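Local coordinates for C-C motif chemokine 1 (Homo sapiens, PDB 4OIJ), which acts as a secreted chemokine that attracts monocytes but not neutrophils and binds the receptor CCR8, at residues 52-55 against 59-62. Numbering follows the deposited sequence.
Sequences ALDT and VQRH. With SO4 (sulfate ion), chain M; SO4 (sulfate ion), chain F.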
ATOM      1  N   ALA A  52      -9.074   9.734   0.413  1.00 19.59           N
ATOM      2  CA  ALA A  52     -10.203  10.675   0.437  1.00 21.20           C
ATOM      3  C   ALA A  52     -11.445   9.832   0.481  1.00 25.93           C
ATOM      4  O   ALA A  52     -11.449   8.751  -0.093  1.00 23.48           O
ATOM      5  CB  ALA A  52     -10.185  11.550  -0.810  1.00 22.72           C
ATOM      6  N   LEU A  53     -12.448  10.268   1.218  1.00 27.38           N
ATOM      7  CA  LEU A  53     -13.698   9.526   1.410  1.00 30.60           C
ATOM      8  C   LEU A  53     -14.646   9.819   0.246  1.00 38.87           C
ATOM      9  O   LEU A  53     -15.038  10.964   0.039  1.00 39.46           O
ATOM     10  CB  LEU A  53     -14.294   9.913   2.789  1.00 32.41           C
ATOM     11  CG  LEU A  53     -15.674   9.397   3.191  1.00 39.99           C
ATOM     12  CD1 LEU A  53     -15.658   7.925   3.528  1.00 39.98           C
ATOM     13  CD2 LEU A  53     -16.127  10.123   4.379  1.00 42.37           C
ATOM     14  N   ASP A  54     -14.991   8.777  -0.516  1.00 38.38           N
ATOM     15  CA  ASP A  54     -15.822   8.852  -1.726  1.00 42.75           C
ATOM     16  C   ASP A  54     -17.305   9.270  -1.549  1.00 51.92           C
ATOM     17  O   ASP A  54     -18.006   9.447  -2.547  1.00 57.30           O
ATOM     18  CB  ASP A  54     -15.628   7.584  -2.598  1.00 45.21           C
ATOM     19  CG  ASP A  54     -16.306   7.584  -3.957  1.00 61.30           C
ATOM     20  OD1 ASP A  54     -16.258   8.632  -4.655  1.00 61.88           O
ATOM     21  OD2 ASP A  54     -16.881   6.545  -4.326  1.00 73.25           O
ATOM     22  N   THR A  55     -17.773   9.486  -0.315  1.00 47.67           N
ATOM     23  CA  THR A  55     -19.155   9.960  -0.103  1.00 53.04           C
ATOM     24  C   THR A  55     -19.177  11.480  -0.101  1.00 56.63           C
ATOM     25  O   THR A  55     -20.231  12.075  -0.279  1.00 61.41           O
ATOM     26  CB  THR A  55     -19.807   9.324   1.132  1.00 62.91           C
ATOM     27  OG1 THR A  55     -18.887   9.334   2.226  1.00 61.37           O
ATOM     28  CG2 THR A  55     -20.247   7.901   0.880  1.00 63.14           C
ATOM     29  N   VAL A  59     -14.608  14.786  -3.904  1.00 41.36           N
ATOM     30  CA  VAL A  59     -13.891  13.550  -4.192  1.00 37.76           C
ATOM     31  C   VAL A  59     -14.505  12.850  -5.419  1.00 44.55           C
ATOM     32  O   VAL A  59     -13.767  12.381  -6.284  1.00 43.02           O
ATOM     33  CB  VAL A  59     -13.855  12.626  -2.954  1.00 37.07           C
ATOM     34  CG1 VAL A  59     -13.143  11.306  -3.263  1.00 33.48           C
ATOM     35  CG2 VAL A  59     -13.212  13.335  -1.767  1.00 34.06           C
ATOM     36  N   GLN A  60     -15.851  12.793  -5.466  1.00 44.81           N
ATOM     37  CA  GLN A  60     -16.654  12.186  -6.531  1.00 48.83           C
ATOM     38  C   GLN A  60     -16.435  12.904  -7.861  1.00 53.62           C
ATOM     39  O   GLN A  60     -16.238  12.243  -8.883  1.00 54.90           O
ATOM     40  CB  GLN A  60     -18.150  12.216  -6.160  1.00 55.10           C
ATOM     41  CG  GLN A  60     -18.524  11.326  -4.978  1.00 58.30           C
ATOM     42  CD  GLN A  60     -19.961  11.483  -4.523  1.00 75.53           C
ATOM     43  OE1 GLN A  60     -20.549  12.579  -4.540  1.00 71.60           O
ATOM     44  NE2 GLN A  60     -20.544  10.386  -4.058  1.00 64.67           N
ATOM     45  N   ARG A  61     -16.470  14.253  -7.838  1.00 50.29           N
ATOM     46  CA  ARG A  61     -16.269  15.094  -9.021  1.00 53.86           C
ATOM     47  C   ARG A  61     -14.832  15.022  -9.532  1.00 55.50           C
ATOM     48  O   ARG A  61     -14.625  15.061 -10.738  1.00 58.61           O
ATOM     49  CB  ARG A  61     -16.700  16.552  -8.773  1.00 54.79           C
ATOM     50  CG  ARG A  61     -18.085  16.678  -8.133  1.00 54.68           C
ATOM     51  CD  ARG A  61     -18.621  18.080  -8.142  1.00 59.99           C
ATOM     52  NE  ARG A  61     -17.843  19.025  -7.338  1.00 58.74           N
ATOM     53  CZ  ARG A  61     -18.014  19.242  -6.039  1.00 71.42           C
ATOM     54  NH1 ARG A  61     -18.905  18.537  -5.350  1.00 51.83           N
ATOM     55  NH2 ARG A  61     -17.301  20.172  -5.417  1.00 58.57           N
ATOM     56  N   HIS A  62     -13.845  14.911  -8.614  1.00 47.69           N
ATOM     57  CA  HIS A  62     -12.421  14.766  -8.940  1.00 44.97           C
ATOM     58  C   HIS A  62     -12.206  13.402  -9.622  1.00 49.52           C
ATOM     59  O   HIS A  62     -11.518  13.330 -10.643  1.00 51.81           O
ATOM     60  CB  HIS A  62     -11.556  14.856  -7.660  1.00 39.53           C
ATOM     61  CG  HIS A  62     -11.249  16.251  -7.180  1.00 42.20           C
ATOM     62  ND1 HIS A  62     -12.078  17.323  -7.462  1.00 47.55           N
ATOM     63  CD2 HIS A  62     -10.230  16.687  -6.404  1.00 40.68           C
ATOM     64  CE1 HIS A  62     -11.521  18.376  -6.880  1.00 45.68           C
ATOM     65  NE2 HIS A  62     -10.412  18.043  -6.226  1.00 42.28           N
TER
HETATM   66  S   SO4 M 109     -15.021  20.923  -8.189  1.00 56.86           S
HETATM   67  O1  SO4 M 109     -15.243  21.163  -6.747  1.00 60.76           O
HETATM   68  O2  SO4 M 109     -15.937  19.883  -8.651  1.00 60.07           O
HETATM   69  O3  SO4 M 109     -15.276  22.159  -8.949  1.00 64.09           O
HETATM   70  O4  SO4 M 109     -13.612  20.518  -8.433  1.00 61.20           O
HETATM   71  S   SO4 F 102     -17.874  19.851  -1.734  1.00 72.52           S
HETATM   72  O1  SO4 F 102     -18.631  19.957  -2.989  1.00 76.71           O
HETATM   73  O2  SO4 F 102     -17.759  18.440  -1.347  1.00 75.54           O
HETATM   74  O3  SO4 F 102     -16.535  20.480  -1.887  1.00 77.62           O
HETATM   75  O4  SO4 F 102     -18.606  20.602  -0.672  1.00 79.11           O
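Val59 and Ala52 meet where the C-terminal helix 57-64 folds back over the end of strand 49-53, a small worked example of how a helix is seated against the face of a sheet. With CG1 anti to the backbone N (chi1 178°), Val59 directs both methyls at the strand: Val59 CG2 lies 3.6 Å from Ala52 CB, and Val59 CG1 stands 3.9 Å from Asp54 CA. The carbonyl oxygen Leu53 O is 3.5 Å from Val59 CG2. Leu40 and Phe42 of the neighbouring strand 39-44 also touch this valine. Cutting the side chain back to an alanine removes both methyls and is likely to open a gap between the helix and Ala52, Leu40 and Phe42.

One residue on, the contact turns polar and more exposed. The side chains of Asp54 and Gln60 cross at about a right angle, carboxylate and amide planes 80° apart, and Asp54 OD1 rests 3.5 Å from Gln60 CG rather than facing the amide. Gln60 NE2 instead comes to 3.1 Å from the backbone Asp54 O.

Arg61 turns from the strand to two sulfates, probably from the crystallisation liquor. NE and NH2 grip O2 and O1 of the chain M sulfate, whereas NH1 and NH2 share O1 of the chain F sulfate, both ions lying at the guanidinium edge. A C-terminal helix laid across a three-stranded antiparallel sheet is characteristic of the chemokine fold.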